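Local coordinates for protein anthranilate synthase component I (Streptococcus pneumoniae serotype 4, PDB 5KCK) that forms the first component of an anthranilate synthase, a mixed alpha/beta enzyme subunit built around large antiparallel sheets, with two copies in the assembly, at residues I6-V11 / Y230-V235; E113-T118 / E383-G388; V125-M130 / A145-R150; V268-I273 / S342-R347. All coordinates share one frame; numbering follows the deposited sequence.

Contact 1. Residues I6-V11 / Y230-V235; sequences IIHGDV and YRNLRV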
# COMPACT_ATOMS: atom_id res chain seq x y z
N ILE A 6 -2.49 1.85 -20.78
CA ILE A 6 -2.74 1.80 -19.35
C ILE A 6 -3.13 0.38 -19.00
O ILE A 6 -4.04 -0.19 -19.62
CB ILE A 6 -3.86 2.78 -18.93
CG1 ILE A 6 -3.58 4.18 -19.47
CG2 ILE A 6 -3.98 2.82 -17.41
CD1 ILE A 6 -2.34 4.78 -18.93
N ILE A 7 -2.44 -0.21 -18.03
CA ILE A 7 -2.77 -1.53 -17.50
C ILE A 7 -3.29 -1.36 -16.08
O ILE A 7 -2.72 -0.60 -15.29
CB ILE A 7 -1.54 -2.46 -17.52
CG1 ILE A 7 -1.05 -2.67 -18.96
CG2 ILE A 7 -1.88 -3.79 -16.83
CD1 ILE A 7 0.08 -3.68 -19.05
N HIS A 8 -4.37 -2.06 -15.76
CA HIS A 8 -4.89 -2.01 -14.40
C HIS A 8 -3.87 -2.61 -13.44
O HIS A 8 -3.22 -3.61 -13.75
CB HIS A 8 -6.23 -2.73 -14.32
CG HIS A 8 -7.19 -2.10 -13.36
ND1 HIS A 8 -7.66 -2.76 -12.24
CD2 HIS A 8 -7.76 -0.87 -13.34
CE1 HIS A 8 -8.48 -1.96 -11.57
NE2 HIS A 8 -8.55 -0.81 -12.22
N GLY A 9 -3.72 -1.98 -12.28
CA GLY A 9 -2.63 -2.31 -11.37
C GLY A 9 -2.73 -3.66 -10.69
O GLY A 9 -1.76 -4.08 -10.05
N ASP A 10 -3.86 -4.36 -10.82
CA ASP A 10 -4.09 -5.57 -10.06
C ASP A 10 -3.68 -6.84 -10.78
O ASP A 10 -3.92 -7.94 -10.26
CB ASP A 10 -5.58 -5.67 -9.66
CG ASP A 10 -6.53 -5.61 -10.86
OD1 ASP A 10 -6.06 -5.59 -12.01
OD2 ASP A 10 -7.77 -5.61 -10.64
N VAL A 11 -3.09 -6.74 -11.97
CA VAL A 11 -2.68 -7.92 -12.74
C VAL A 11 -1.20 -7.91 -13.08
O VAL A 11 -0.73 -8.80 -13.79
CB VAL A 11 -3.52 -8.09 -14.03
CG1 VAL A 11 -4.97 -8.25 -13.71
CG2 VAL A 11 -3.28 -6.91 -14.99
N TYR A 230 -16.07 -5.38 -9.63
CA TYR A 230 -15.37 -5.51 -8.35
C TYR A 230 -13.94 -4.99 -8.46
O TYR A 230 -13.48 -4.25 -7.58
CB TYR A 230 -15.37 -6.96 -7.87
CG TYR A 230 -14.70 -7.12 -6.51
CD1 TYR A 230 -15.28 -6.60 -5.36
CD2 TYR A 230 -13.47 -7.76 -6.39
CE1 TYR A 230 -14.67 -6.72 -4.12
CE2 TYR A 230 -12.84 -7.88 -5.15
CZ TYR A 230 -13.45 -7.36 -4.02
OH TYR A 230 -12.86 -7.48 -2.78
N ARG A 231 -13.23 -5.34 -9.54
CA ARG A 231 -11.85 -4.86 -9.70
C ARG A 231 -11.80 -3.34 -9.71
O ARG A 231 -10.87 -2.74 -9.15
CB ARG A 231 -11.24 -5.42 -10.99
CG ARG A 231 -11.07 -6.94 -11.01
CD ARG A 231 -10.64 -7.41 -12.40
NE ARG A 231 -9.37 -6.79 -12.80
CZ ARG A 231 -8.87 -6.81 -14.03
NH1 ARG A 231 -9.53 -7.42 -15.01
NH2 ARG A 231 -7.72 -6.22 -14.27
N ASN A 232 -12.79 -2.70 -10.33
CA ASN A 232 -12.79 -1.24 -10.33
C ASN A 232 -13.23 -0.70 -8.98
O ASN A 232 -12.73 0.34 -8.53
CB ASN A 232 -13.69 -0.71 -11.44
CG ASN A 232 -13.52 0.78 -11.65
OD1 ASN A 232 -12.43 1.26 -11.96
ND2 ASN A 232 -14.60 1.53 -11.46
N LEU A 233 -14.17 -1.39 -8.33
CA LEU A 233 -14.69 -0.94 -7.05
C LEU A 233 -13.59 -0.86 -5.99
O LEU A 233 -13.51 0.11 -5.23
CB LEU A 233 -15.81 -1.88 -6.59
CG LEU A 233 -16.54 -1.46 -5.31
CD1 LEU A 233 -17.30 -0.15 -5.53
CD2 LEU A 233 -17.48 -2.56 -4.83
N ARG A 234 -12.73 -1.88 -5.93
CA ARG A 234 -11.71 -1.90 -4.89
C ARG A 234 -10.65 -0.84 -5.10
O ARG A 234 -9.92 -0.52 -4.15
CB ARG A 234 -11.09 -3.30 -4.78
CG ARG A 234 -10.43 -3.81 -6.04
CD ARG A 234 -10.31 -5.34 -6.04
NE ARG A 234 -9.36 -5.88 -5.07
CZ ARG A 234 -8.04 -5.72 -5.13
NH1 ARG A 234 -7.48 -5.02 -6.11
NH2 ARG A 234 -7.27 -6.26 -4.19
N VAL A 235 -10.55 -0.26 -6.29
CA VAL A 235 -9.67 0.89 -6.50
C VAL A 235 -10.37 2.20 -6.15
O VAL A 235 -9.76 3.11 -5.59
CB VAL A 235 -9.13 0.90 -7.94
CG1 VAL A 235 -8.36 2.19 -8.21
CG2 VAL A 235 -8.24 -0.31 -8.17
O HOH W 1 -8.52 -4.16 -8.70

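Contact 2. Residues E113-T118 / E383-G388; sequences EDTIGT and ETEKRG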
# COMPACT_ATOMS: atom_id res chain seq x y z
N GLU A 113 -43.38 -8.43 0.21
CA GLU A 113 -43.03 -9.30 -0.90
C GLU A 113 -41.54 -9.21 -1.21
O GLU A 113 -40.94 -8.13 -1.19
CB GLU A 113 -43.87 -8.90 -2.13
CG GLU A 113 -43.51 -9.61 -3.42
CD GLU A 113 -44.11 -8.90 -4.63
OE1 GLU A 113 -44.86 -7.93 -4.43
OE2 GLU A 113 -43.82 -9.32 -5.77
N ASP A 114 -40.94 -10.37 -1.50
CA ASP A 114 -39.54 -10.46 -1.88
C ASP A 114 -39.45 -10.43 -3.41
O ASP A 114 -39.86 -11.37 -4.08
CB ASP A 114 -38.92 -11.75 -1.33
CG ASP A 114 -37.43 -11.82 -1.55
OD1 ASP A 114 -36.87 -10.98 -2.29
OD2 ASP A 114 -36.80 -12.74 -0.98
N THR A 115 -38.91 -9.34 -3.95
CA THR A 115 -38.72 -9.22 -5.39
C THR A 115 -37.34 -9.68 -5.85
O THR A 115 -37.09 -9.69 -7.06
CB THR A 115 -38.95 -7.77 -5.84
OG1 THR A 115 -38.09 -6.90 -5.11
CG2 THR A 115 -40.40 -7.36 -5.63
N ILE A 116 -36.45 -10.07 -4.94
CA ILE A 116 -35.11 -10.52 -5.29
C ILE A 116 -34.94 -12.03 -5.07
O ILE A 116 -34.45 -12.74 -5.94
CB ILE A 116 -34.03 -9.73 -4.52
CG1 ILE A 116 -34.09 -8.24 -4.86
CG2 ILE A 116 -32.65 -10.28 -4.82
CD1 ILE A 116 -32.99 -7.42 -4.17
N GLY A 117 -35.32 -12.51 -3.89
CA GLY A 117 -35.31 -13.94 -3.63
C GLY A 117 -34.03 -14.50 -3.06
O GLY A 117 -33.78 -15.70 -3.22
N THR A 118 -33.20 -13.69 -2.40
CA THR A 118 -32.05 -14.25 -1.71
C THR A 118 -32.52 -14.98 -0.45
O THR A 118 -33.55 -14.63 0.13
CB THR A 118 -31.06 -13.15 -1.32
OG1 THR A 118 -31.77 -12.04 -0.75
CG2 THR A 118 -30.26 -12.69 -2.52
N GLU A 383 -42.21 0.38 3.62
CA GLU A 383 -41.51 -0.22 2.50
C GLU A 383 -42.33 -1.37 1.93
O GLU A 383 -43.02 -2.09 2.66
CB GLU A 383 -40.13 -0.70 2.92
CG GLU A 383 -39.17 0.45 3.24
CD GLU A 383 -37.76 -0.02 3.53
OE1 GLU A 383 -37.53 -1.25 3.50
OE2 GLU A 383 -36.88 0.84 3.78
N THR A 384 -42.27 -1.52 0.60
CA THR A 384 -43.10 -2.49 -0.10
C THR A 384 -42.31 -3.71 -0.58
O THR A 384 -42.91 -4.61 -1.17
CB THR A 384 -43.80 -1.82 -1.29
OG1 THR A 384 -42.81 -1.32 -2.20
CG2 THR A 384 -44.65 -0.67 -0.81
N GLU A 385 -41.01 -3.77 -0.32
CA GLU A 385 -40.17 -4.88 -0.72
C GLU A 385 -39.37 -5.35 0.49
O GLU A 385 -38.83 -4.53 1.23
CB GLU A 385 -39.20 -4.50 -1.84
CG GLU A 385 -39.84 -4.05 -3.14
CD GLU A 385 -38.80 -3.55 -4.13
OE1 GLU A 385 -38.35 -2.39 -3.99
OE2 GLU A 385 -38.42 -4.32 -5.04
N LYS A 386 -39.29 -6.67 0.66
CA LYS A 386 -38.40 -7.24 1.67
C LYS A 386 -36.98 -6.75 1.44
O LYS A 386 -36.50 -6.70 0.30
CB LYS A 386 -38.46 -8.76 1.60
CG LYS A 386 -37.56 -9.49 2.56
CD LYS A 386 -37.80 -10.98 2.45
CE LYS A 386 -36.89 -11.76 3.39
NZ LYS A 386 -36.90 -13.21 3.03
N ARG A 387 -36.31 -6.35 2.52
CA ARG A 387 -34.97 -5.78 2.39
C ARG A 387 -33.96 -6.83 1.94
O ARG A 387 -33.13 -6.55 1.06
CB ARG A 387 -34.54 -5.15 3.72
CG ARG A 387 -35.18 -3.79 3.91
CD ARG A 387 -34.78 -3.13 5.21
NE ARG A 387 -35.16 -1.72 5.17
CZ ARG A 387 -34.68 -0.81 6.00
NH1 ARG A 387 -33.81 -1.16 6.94
NH2 ARG A 387 -35.07 0.46 5.90
N GLY A 388 -34.01 -8.03 2.51
CA GLY A 388 -33.09 -9.07 2.08
C GLY A 388 -31.67 -8.80 2.55
O GLY A 388 -31.43 -8.55 3.74
O HOH W 2 -34.83 -12.51 0.45
O HOH W 3 -37.22 -7.95 -1.95

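Contact 3. Residues V125-M130 / A145-R150; sequences VYESYM and ALYSER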
# COMPACT_ATOMS: atom_id res chain seq x y z
N VAL A 125 -18.65 -22.87 4.10
CA VAL A 125 -17.74 -23.25 5.18
C VAL A 125 -16.47 -23.82 4.56
O VAL A 125 -16.52 -24.83 3.85
CB VAL A 125 -18.40 -24.26 6.13
CG1 VAL A 125 -17.47 -24.56 7.29
CG2 VAL A 125 -19.74 -23.73 6.61
N TYR A 126 -15.33 -23.19 4.84
CA TYR A 126 -14.09 -23.43 4.12
C TYR A 126 -12.96 -23.91 5.02
O TYR A 126 -12.74 -23.38 6.12
CB TYR A 126 -13.58 -22.16 3.42
CG TYR A 126 -14.50 -21.56 2.39
CD1 TYR A 126 -14.44 -21.95 1.05
CD2 TYR A 126 -15.42 -20.59 2.75
CE1 TYR A 126 -15.28 -21.38 0.10
CE2 TYR A 126 -16.26 -20.03 1.81
CZ TYR A 126 -16.19 -20.42 0.49
OH TYR A 126 -17.04 -19.85 -0.43
N GLU A 127 -12.21 -24.89 4.52
CA GLU A 127 -10.89 -25.25 5.04
C GLU A 127 -9.81 -25.11 3.98
O GLU A 127 -8.67 -25.53 4.21
CB GLU A 127 -10.90 -26.68 5.60
CG GLU A 127 -11.39 -27.71 4.61
CD GLU A 127 -11.50 -29.10 5.22
OE1 GLU A 127 -11.72 -29.21 6.45
OE2 GLU A 127 -11.35 -30.09 4.46
N SER A 128 -10.15 -24.54 2.82
CA SER A 128 -9.19 -24.29 1.75
C SER A 128 -9.30 -22.82 1.39
O SER A 128 -10.35 -22.37 0.94
CB SER A 128 -9.50 -25.15 0.52
OG SER A 128 -9.69 -26.51 0.88
N TYR A 129 -8.21 -22.08 1.58
CA TYR A 129 -8.27 -20.63 1.42
C TYR A 129 -6.86 -20.07 1.37
O TYR A 129 -5.88 -20.75 1.69
CB TYR A 129 -9.08 -20.00 2.57
CG TYR A 129 -8.46 -20.26 3.92
CD1 TYR A 129 -8.70 -21.46 4.59
CD2 TYR A 129 -7.62 -19.34 4.51
CE1 TYR A 129 -8.14 -21.73 5.82
CE2 TYR A 129 -7.04 -19.58 5.75
CZ TYR A 129 -7.31 -20.79 6.39
OH TYR A 129 -6.74 -21.05 7.61
N MSE A 130 -6.76 -18.82 0.95
CA MSE A 130 -5.52 -18.06 0.95
C MSE A 130 -5.72 -16.79 1.76
O MSE A 130 -6.80 -16.21 1.73
CB MSE A 130 -5.09 -17.65 -0.46
CG MSE A 130 -4.94 -18.75 -1.46
SE MSE A 130 -4.71 -17.90 -3.20
CE MSE A 130 -3.22 -16.85 -2.87
N ALA A 145 -7.78 -29.42 7.83
CA ALA A 145 -8.68 -30.56 8.01
C ALA A 145 -9.73 -30.32 9.10
O ALA A 145 -10.27 -31.29 9.64
CB ALA A 145 -7.89 -31.83 8.31
N LEU A 146 -10.04 -29.06 9.39
CA LEU A 146 -11.00 -28.68 10.43
C LEU A 146 -12.31 -29.44 10.32
O LEU A 146 -12.84 -29.93 11.32
CB LEU A 146 -11.29 -27.18 10.34
CG LEU A 146 -10.21 -26.20 10.74
CD1 LEU A 146 -10.67 -24.79 10.43
CD2 LEU A 146 -9.94 -26.36 12.22
N TYR A 147 -12.90 -29.48 9.13
CA TYR A 147 -14.27 -29.94 8.97
C TYR A 147 -14.38 -31.30 8.30
O TYR A 147 -15.47 -31.88 8.30
CB TYR A 147 -15.07 -28.89 8.17
CG TYR A 147 -15.04 -27.53 8.84
CD1 TYR A 147 -15.76 -27.29 10.01
CD2 TYR A 147 -14.27 -26.50 8.32
CE1 TYR A 147 -15.73 -26.05 10.64
CE2 TYR A 147 -14.23 -25.25 8.94
CZ TYR A 147 -14.96 -25.03 10.10
OH TYR A 147 -14.91 -23.81 10.71
N SER A 148 -13.28 -31.84 7.76
CA SER A 148 -13.30 -33.08 7.02
C SER A 148 -12.50 -34.21 7.66
O SER A 148 -12.76 -35.38 7.34
CB SER A 148 -12.73 -32.86 5.61
OG SER A 148 -11.39 -32.41 5.71
N GLU A 149 -11.55 -33.90 8.54
CA GLU A 149 -10.56 -34.86 9.05
C GLU A 149 -9.74 -35.48 7.92
O GLU A 149 -9.30 -36.63 8.02
CB GLU A 149 -11.23 -35.96 9.90
CG GLU A 149 -12.28 -35.44 10.86
CD GLU A 149 -11.71 -34.56 11.96
OE1 GLU A 149 -10.62 -34.88 12.48
OE2 GLU A 149 -12.36 -33.54 12.31
N ARG A 150 -9.52 -34.72 6.84
CA ARG A 150 -8.64 -35.13 5.75
C ARG A 150 -7.28 -35.56 6.27
O ARG A 150 -6.75 -35.00 7.23
CB ARG A 150 -8.44 -33.97 4.77
CG ARG A 150 -9.56 -33.75 3.78
CD ARG A 150 -9.17 -32.72 2.71
NE ARG A 150 -9.04 -31.34 3.20
CZ ARG A 150 -8.54 -30.34 2.48
NH1 ARG A 150 -8.12 -30.56 1.23
NH2 ARG A 150 -8.46 -29.12 2.99

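Contact 4. Residues V268-I273 / S342-R347; sequences VTTNPI and SVVKGR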
# COMPACT_ATOMS: atom_id res chain seq x y z
N VAL A 268 -15.73 -7.95 22.25
CA VAL A 268 -16.72 -7.45 21.29
C VAL A 268 -16.45 -5.97 21.02
O VAL A 268 -16.27 -5.19 21.96
CB VAL A 268 -18.15 -7.65 21.82
CG1 VAL A 268 -19.17 -7.30 20.74
CG2 VAL A 268 -18.33 -9.07 22.28
N THR A 269 -16.42 -5.59 19.75
CA THR A 269 -16.12 -4.22 19.35
C THR A 269 -17.18 -3.71 18.39
O THR A 269 -17.58 -4.42 17.46
CB THR A 269 -14.74 -4.13 18.67
OG1 THR A 269 -13.72 -4.58 19.58
CG2 THR A 269 -14.43 -2.70 18.22
N THR A 270 -17.64 -2.47 18.60
CA THR A 270 -18.39 -1.75 17.60
C THR A 270 -17.66 -0.45 17.27
O THR A 270 -16.84 0.04 18.05
CB THR A 270 -19.83 -1.42 18.04
OG1 THR A 270 -19.81 -0.58 19.20
CG2 THR A 270 -20.63 -2.68 18.33
N ASN A 271 -17.99 0.10 16.11
CA ASN A 271 -17.30 1.28 15.58
C ASN A 271 -18.37 2.24 15.07
O ASN A 271 -18.60 2.36 13.86
CB ASN A 271 -16.30 0.87 14.50
CG ASN A 271 -15.60 2.05 13.88
OD1 ASN A 271 -15.55 2.18 12.66
ND2 ASN A 271 -15.06 2.94 14.72
N PRO A 272 -19.05 2.94 15.98
CA PRO A 272 -20.09 3.88 15.54
C PRO A 272 -19.58 4.90 14.54
O PRO A 272 -18.59 5.60 14.80
CB PRO A 272 -20.53 4.55 16.85
CG PRO A 272 -20.23 3.55 17.89
CD PRO A 272 -18.99 2.83 17.44
N ILE A 273 -20.23 4.95 13.39
CA ILE A 273 -19.93 5.92 12.34
C ILE A 273 -21.21 6.70 12.07
O ILE A 273 -22.21 6.12 11.62
CB ILE A 273 -19.42 5.25 11.05
CG1 ILE A 273 -18.15 4.43 11.32
CG2 ILE A 273 -19.18 6.29 9.98
CD1 ILE A 273 -16.92 5.28 11.60
N SER A 342 -16.07 6.53 16.58
CA SER A 342 -15.80 6.09 17.94
C SER A 342 -15.60 4.58 17.96
O SER A 342 -15.98 3.87 17.03
CB SER A 342 -16.93 6.47 18.90
OG SER A 342 -17.11 7.87 18.98
N VAL A 343 -15.02 4.10 19.06
CA VAL A 343 -14.79 2.67 19.29
C VAL A 343 -15.35 2.30 20.66
O VAL A 343 -15.04 2.94 21.67
CB VAL A 343 -13.29 2.32 19.19
CG1 VAL A 343 -13.06 0.84 19.47
CG2 VAL A 343 -12.74 2.69 17.81
N VAL A 344 -16.19 1.26 20.69
CA VAL A 344 -16.75 0.71 21.92
C VAL A 344 -16.34 -0.75 22.01
O VAL A 344 -16.45 -1.49 21.02
CB VAL A 344 -18.28 0.85 21.97
CG1 VAL A 344 -18.80 0.49 23.37
CG2 VAL A 344 -18.70 2.25 21.55
N LYS A 345 -15.88 -1.17 23.19
CA LYS A 345 -15.40 -2.53 23.41
C LYS A 345 -15.92 -3.05 24.74
O LYS A 345 -16.12 -2.29 25.69
CB LYS A 345 -13.87 -2.61 23.41
CG LYS A 345 -13.22 -2.36 22.06
CD LYS A 345 -11.70 -2.25 22.19
CE LYS A 345 -11.04 -2.19 20.83
NZ LYS A 345 -11.39 -3.41 20.01
N GLY A 346 -16.12 -4.37 24.80
CA GLY A 346 -16.43 -5.04 26.05
C GLY A 346 -15.97 -6.48 26.04
O GLY A 346 -15.68 -7.06 24.98
N ARG A 347 -15.93 -7.08 27.23
CA ARG A 347 -15.51 -8.47 27.39
C ARG A 347 -16.74 -9.38 27.39
O ARG A 347 -17.53 -9.37 28.34
CB ARG A 347 -14.70 -8.63 28.68
CG ARG A 347 -14.09 -10.01 28.86
CD ARG A 347 -13.22 -10.06 30.11
NE ARG A 347 -12.23 -8.98 30.12
CZ ARG A 347 -11.07 -9.02 29.47
NH1 ARG A 347 -10.75 -10.09 28.74
NH2 ARG A 347 -10.24 -7.99 29.52

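Contact 1. Residues I6-V11 / Y230-V235
Asp-10 OD2 is gripped by several groups at once, a worked example of one buried carboxylate drawing together a turn and a helix. Arg-231 NE gives it a nearly straight bond of 2.9 Å (173° at the hydrogen), in the guanidinium plane but 25° out of the carboxylate plane, on the syn side. Arg-231 NH2 meets the other oxygen, Asp-10 OD1, at its syn lone pair, also at 2.9 Å. The salt bridge is thus bidentate and side-on, one nitrogen to each oxygen, and this pairing fixes the rotation of both flat groups. A bend at the third torsion of Arg-231 (chi3 60°) turns the guanidinium toward the acid. Asp-10 belongs to the type I beta turn from His-8 to Val-11 that closes strand 2-8, whereas Arg-231 lies on helix 226-236; the axes of the strand and helix segments run roughly perpendicular. Within the turn, His-8 ND1 adds weak bonds to both carboxylate oxygens. Its ring also touches the helix: CE1 has the carbonyl O of Arg-231 at its edge, 3.5 Å away, and Val-235 CG2 obliquely at 3.8 Å. Val-11 CG1 lies 3.5 Å from Arg-231 NH2. A water joins Asp-10 OD2, the carbonyl O of Arg-231 and Arg-234 NH1, which donates to it over 2.9 Å. The stronger partner of Arg-234 is Glu-30 of the second subunit. Ile-6, Ile-7 and His-8 continue an antiparallel ladder with a strand of that subunit, which places this contact at the dimer interface.

Contact 2. Residues E113-T118 / E383-G388
An Asx turn shapes the loop between strands 92-97 and 121-126 where it meets the loop that follows helix 372-382, and Asp-114 in the first loop lies beside Lys-386 in the second. Asp-114 OD1 accepts two backbone N-H groups of its own loop, from Ile-116 N at 2.8 Å and Gly-117 N at 2.7 Å. Both donors reach it from the same face of the carboxylate and so hold the group in place. Asp-114 OD2 comes within 4.0 Å of Lys-386 NZ, a proximity of opposite charges that falls beyond a salt bridge; the ammonium pairs instead with Asp-120. The extended lysine chain crosses the aspartate at a slant, its Lys-386 CD 4.0 Å from Asp-114 CB. Between the backbones, Lys-386 N donates to Glu-113 O over 2.9 Å, nearly straight at the hydrogen (169°) although the donor sits above the carbonyl plane. Glu-385 CA adds a CH-O contact to the same oxygen. Farther along, Thr-115 OG1 donates to Glu-385 OE2 at 2.6 Å, meeting it on the anti side; that carboxylate oxygen also accepts from His-187 ND1. To these two direct bonds a water adds a bridge, accepting from Thr-115 N and donating to the carbonyl O of Lys-386. The two N-H groups that Asp-114 OD1 collects, two and three residues on, are the signature of an Asx turn, here in a loop that meets another at the surface.

Contact 3. Residues V125-M130 / A145-R150
The backbones of 125-130 and 145-150 do not pair as strands: their nearest CA atoms, Glu-127 and Leu-146, are 6.4 Å apart, and side chains close the gap. Around Glu-127 the chain passes from strand 121-126 of the large antiparallel sheet to strand 128-133 of a three-stranded one, while 145-150 is a loop after strand 138-144 that contains an ST turn, with Ser-148 OG accepting from Arg-150 N. Glu-127 CG stands between the backbone N and carbonyl carbon (chi1 54°), and the extended chain beyond carries the carboxylate into the loop. Glu-127 OE1 takes Tyr-147 N at 2.9 Å, the donor lying close to the line of the C-O bond, together with a weaker bond from Ser-148 N. Glu-127 OE2 takes Ser-148 OG on its syn lone pair at 2.6 Å and Arg-150 NE at 2.9 Å, the latter a salt bridge met obliquely although the two planes are 16° apart. The loop satisfies both oxygens of a buried acid. Arg-150 NH2 is held in turn by Asp-144 O and Glu-143 OE1, and Ser-128 OG bonds to Glu-143 OE1 as well. Tyr-147 packs beside this polar cluster, its hydroxyl bonded to Ile-78 O. Leu-146 CB covers one face of the Tyr-147 ring toward the rim, and on the opposite face Val-125 CG1 makes a CH-pi contact, 3.7 Å from the centroid and 12° off the normal.

Contact 4. Residues V268-I273 / S342-R347
Lys-345 NZ donates to Thr-269 OG1 at 2.6 Å, the two side chains lying side by side and pointing the same way. A turn at the last lysine torsion (chi4 -58°) brings the ammonium back over the threonine hydroxyl. On the same face Thr-269 CG2 touches Val-343 CG1 at 4.0 Å. Beneath these contacts runs an antiparallel ladder of strands 267-270 and 338-347, neighbours in the large sheet: Val-268 with Gly-346 and Thr-270 with Val-344 are hydrogen-bonded pairs, and Thr-269 with Lys-345 the non-hydrogen-bonded pair between them. The Val-344 N to Thr-270 O bond, 3.0 Å, is almost straight. Past the regular strand, Pro-272 O still accepts from Ser-342 N at 3.2 Å, and Asn-271 ND2 reaches Ser-342 O weakly while also bonding to Thr-341 OG1. The other face carries Val-268, Thr-270 and Val-344. There Thr-270 OG1 packs 3.5 Å from Val-344 CB, buried without a polar partner in the model, and Pro-272 CD meets Val-344 CG2 at 4.2 Å. Helix 297-316 covers this side, with Ile-314 against both Thr-270 and Val-344, and its His-303 bonds to Ser-342 OG.

Overall arrangement
The four contacts are spread through the subunit, their centres 30 to 34 Å apart and none touching another; the nearest atoms of contacts 1 and 3 come to about 11 Å. Along the chain, contact 3 lies between the halves of contact 1 and between those of contact 2, while contacts 1 and 2 cross and contact 4 follows the close of contact 1 within the span of contact 2. Contacts 3 and 4 reach the eleven-stranded antiparallel sheet, contact 3 through strand 121-126 and contact 4 through strands 267-270 and 338-347. Contacts 1 and 3 touch the second subunit, which places them near the dimer interface, whereas no other chain touches contacts 2 and 4.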